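Local coordinates for ABC transporter, substrate-binding protein (Clostridium perfringens, PDB 4EDP), which probably captures a solute outside the cell and delivers it to its partner ABC transporter for import, at residues S112-A117 / E281-A286. Numbering follows the deposited sequence.
Sequences SKIPNA and EFINYA
In this periplasmic-binding-protein fold, the last turn of helix 276-286 is tied to the loop between helices 94-103 and 125-130 by two asparagines, N116 giving both hydrogen bonds and N284 taking both. These two bonds define the join. The backbone N of N116, in the first turn of a 3-10 segment, donates to OD1 of N284 over 2.8 Å. The bond is fairly straight, 161° at the hydrogen, and the donor approaches OD1 nearly end-on to the C=O. ND2 of N116 donates in the same direction, to the main-chain O of N284, also at 2.8 Å and almost linear. That acceptor lies in the amide plane of N116, whereas the donor stands well above the carbonyl plane of N284.

The side chain of N284 leaves the helix with CG anti to its own nitrogen (chi1 -170°), which carries OD1 across to the loop. There OD1 also packs against P115, 3.2 Å from CD, and the proline nitrogen, having no hydrogen, cannot compete as a donor. The two amide groups are turned only 15° from parallel, although the side chains themselves run at about a right angle.

Beside this polar pair, CD1 of I114 touches CG2 of I283 at 4.0 Å, both side chains being buried. I283 continues inward to I267 and I269 of strand 262-269, so the loop is linked through the helix to the sheet. Elsewhere on the helix F282 meets F57 of helix 46-61 edge-to-face.

N116 donates through its backbone N and its side-chain ND2, and N284 accepts at its side-chain OD1 and its backbone O. With ND2 and OD1 each engaged, the bonds probably hold both amides in their rotation and keep the loop on the last turn of the helix through neutral groups.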
ATOM      1  N   SER A 112     -15.343  16.358 -10.902  1.00 15.86           N
ATOM      2  CA  SER A 112     -16.776  16.563 -11.105  1.00 17.76           C
ATOM      3  C   SER A 112     -17.312  15.383 -11.948  1.00 18.78           C
ATOM      4  O   SER A 112     -18.517  15.141 -11.996  1.00 19.66           O
ATOM      5  CB  SER A 112     -17.084  17.904 -11.781  1.00 19.00           C
ATOM      6  OG  SER A 112     -16.697  17.944 -13.144  1.00 20.39           O
ATOM      7  N   LYS A 113     -16.398  14.652 -12.586  1.00 17.04           N
ATOM      8  CA  LYS A 113     -16.731  13.485 -13.415  1.00 19.38           C
ATOM      9  C   LYS A 113     -16.592  12.164 -12.664  1.00 17.95           C
ATOM     10  O   LYS A 113     -16.795  11.083 -13.234  1.00 18.64           O
ATOM     11  CB  LYS A 113     -15.795  13.457 -14.629  1.00 20.12           C
ATOM     12  CG  LYS A 113     -16.045  14.544 -15.648  1.00 25.09           C
ATOM     13  CD  LYS A 113     -14.902  14.564 -16.679  1.00 31.59           C
ATOM     14  CE  LYS A 113     -15.338  15.075 -18.018  1.00 38.30           C
ATOM     15  NZ  LYS A 113     -16.169  14.033 -18.702  1.00 42.88           N
ATOM     16  N   ILE A 114     -16.243  12.239 -11.384  1.00 16.59           N
ATOM     17  CA  ILE A 114     -16.040  11.046 -10.560  1.00 16.44           C
ATOM     18  C   ILE A 114     -16.828  11.247  -9.258  1.00 16.99           C
ATOM     19  O   ILE A 114     -16.248  11.347  -8.167  1.00 15.09           O
ATOM     20  CB  ILE A 114     -14.534  10.832 -10.275  1.00 16.35           C
ATOM     21  CG1 ILE A 114     -13.716  10.960 -11.569  1.00 17.49           C
ATOM     22  CG2 ILE A 114     -14.279   9.467  -9.566  1.00 16.84           C
ATOM     23  CD1 ILE A 114     -12.194  10.738 -11.390  1.00 17.01           C
ATOM     24  N   PRO A 115     -18.163  11.252  -9.353  1.00 18.21           N
ATOM     25  CA  PRO A 115     -18.957  11.512  -8.150  1.00 19.35           C
ATOM     26  C   PRO A 115     -18.763  10.505  -7.028  1.00 18.72           C
ATOM     27  O   PRO A 115     -18.867  10.880  -5.856  1.00 18.67           O
ATOM     28  CB  PRO A 115     -20.399  11.508  -8.668  1.00 20.89           C
ATOM     29  CG  PRO A 115     -20.332  10.716  -9.940  1.00 20.79           C
ATOM     30  CD  PRO A 115     -19.016  11.054 -10.535  1.00 19.37           C
ATOM     31  N   ASN A 116     -18.403   9.264  -7.368  1.00 17.61           N
ATOM     32  CA  ASN A 116     -18.190   8.234  -6.344  1.00 17.92           C
ATOM     33  C   ASN A 116     -17.019   8.519  -5.426  1.00 16.07           C
ATOM     34  O   ASN A 116     -16.924   7.939  -4.354  1.00 15.99           O
ATOM     35  CB  ASN A 116     -18.100   6.829  -6.961  1.00 17.33           C
ATOM     36  CG  ASN A 116     -19.468   6.322  -7.415  1.00 21.77           C
ATOM     37  OD1 ASN A 116     -20.492   6.724  -6.839  1.00 22.94           O
ATOM     38  ND2 ASN A 116     -19.501   5.433  -8.426  1.00 18.29           N
ATOM     39  N   ALA A 117     -16.123   9.408  -5.847  1.00 16.05           N
ATOM     40  CA  ALA A 117     -15.018   9.830  -4.989  1.00 14.96           C
ATOM     41  C   ALA A 117     -15.548  10.462  -3.690  1.00 14.51           C
ATOM     42  O   ALA A 117     -14.821  10.502  -2.677  1.00 14.28           O
ATOM     43  CB  ALA A 117     -14.086  10.797  -5.725  1.00 15.42           C
ATOM     44  N   GLU A 281     -15.406   7.309 -16.656  1.00 20.79           N
ATOM     45  CA  GLU A 281     -16.507   6.416 -16.291  1.00 20.79           C
ATOM     46  C   GLU A 281     -15.969   5.186 -15.577  1.00 20.46           C
ATOM     47  O   GLU A 281     -16.552   4.717 -14.594  1.00 20.39           O
ATOM     48  CB  GLU A 281     -17.338   6.010 -17.532  1.00 22.97           C
ATOM     49  CG  GLU A 281     -18.175   7.147 -18.095  1.00 25.83           C
ATOM     50  CD  GLU A 281     -18.880   6.794 -19.395  1.00 33.23           C
ATOM     51  OE1 GLU A 281     -18.539   5.776 -20.021  1.00 36.84           O
ATOM     52  OE2 GLU A 281     -19.760   7.561 -19.805  1.00 39.01           O
ATOM     53  N   PHE A 282     -14.849   4.663 -16.056  1.00 20.00           N
ATOM     54  CA  PHE A 282     -14.281   3.491 -15.442  1.00 19.59           C
ATOM     55  C   PHE A 282     -13.778   3.744 -14.020  1.00 17.69           C
ATOM     56  O   PHE A 282     -14.013   2.917 -13.125  1.00 18.32           O
ATOM     57  CB  PHE A 282     -13.150   2.886 -16.272  1.00 20.76           C
ATOM     58  CG  PHE A 282     -12.610   1.636 -15.661  1.00 20.98           C
ATOM     59  CD1 PHE A 282     -13.163   0.413 -15.963  1.00 21.49           C
ATOM     60  CD2 PHE A 282     -11.605   1.694 -14.724  1.00 21.20           C
ATOM     61  CE1 PHE A 282     -12.706  -0.739 -15.357  1.00 23.37           C
ATOM     62  CE2 PHE A 282     -11.130   0.541 -14.120  1.00 22.31           C
ATOM     63  CZ  PHE A 282     -11.677  -0.673 -14.438  1.00 21.14           C
ATOM     64  N   ILE A 283     -13.102   4.865 -13.796  1.00 16.73           N
ATOM     65  CA  ILE A 283     -12.594   5.171 -12.444  1.00 14.67           C
ATOM     66  C   ILE A 283     -13.772   5.318 -11.492  1.00 15.06           C
ATOM     67  O   ILE A 283     -13.761   4.788 -10.366  1.00 15.16           O
ATOM     68  CB  ILE A 283     -11.667   6.406 -12.437  1.00 13.32           C
ATOM     69  CG1 ILE A 283     -10.408   6.113 -13.260  1.00 16.01           C
ATOM     70  CG2 ILE A 283     -11.301   6.829 -10.978  1.00 12.22           C
ATOM     71  CD1 ILE A 283      -9.385   7.268 -13.342  1.00 16.95           C
ATOM     72  N   ASN A 284     -14.808   6.019 -11.947  1.00 17.34           N
ATOM     73  CA  ASN A 284     -16.012   6.201 -11.143  1.00 17.61           C
ATOM     74  C   ASN A 284     -16.638   4.845 -10.805  1.00 17.50           C
ATOM     75  O   ASN A 284     -17.098   4.613  -9.682  1.00 17.09           O
ATOM     76  CB  ASN A 284     -17.020   7.096 -11.860  1.00 18.77           C
ATOM     77  CG  ASN A 284     -18.162   7.504 -10.965  1.00 20.30           C
ATOM     78  OD1 ASN A 284     -17.954   8.055  -9.887  1.00 17.81           O
ATOM     79  ND2 ASN A 284     -19.380   7.260 -11.418  1.00 20.75           N
ATOM     80  N   TYR A 285     -16.628   3.935 -11.776  1.00 18.05           N
ATOM     81  CA  TYR A 285     -17.123   2.577 -11.584  1.00 18.36           C
ATOM     82  C   TYR A 285     -16.279   1.810 -10.561  1.00 18.14           C
ATOM     83  O   TYR A 285     -16.826   1.149  -9.658  1.00 17.69           O
ATOM     84  CB  TYR A 285     -17.128   1.877 -12.949  1.00 18.54           C
ATOM     85  CG  TYR A 285     -17.210   0.371 -12.969  1.00 20.14           C
ATOM     86  CD1 TYR A 285     -18.435  -0.295 -12.894  1.00 24.02           C
ATOM     87  CD2 TYR A 285     -16.065  -0.387 -13.153  1.00 21.15           C
ATOM     88  CE1 TYR A 285     -18.504  -1.704 -12.953  1.00 22.14           C
ATOM     89  CE2 TYR A 285     -16.120  -1.776 -13.213  1.00 22.47           C
ATOM     90  CZ  TYR A 285     -17.340  -2.423 -13.108  1.00 23.31           C
ATOM     91  OH  TYR A 285     -17.375  -3.800 -13.169  1.00 25.53           O
ATOM     92  N   ALA A 286     -14.953   1.926 -10.673  1.00 17.39           N
ATOM     93  CA  ALA A 286     -14.040   1.220  -9.753  1.00 17.07           C
ATOM     94  C   ALA A 286     -14.221   1.655  -8.282  1.00 16.69           C
ATOM     95  O   ALA A 286     -13.953   0.876  -7.353  1.00 15.50           O
ATOM     96  CB  ALA A 286     -12.582   1.400 -10.196  1.00 16.87           C
TER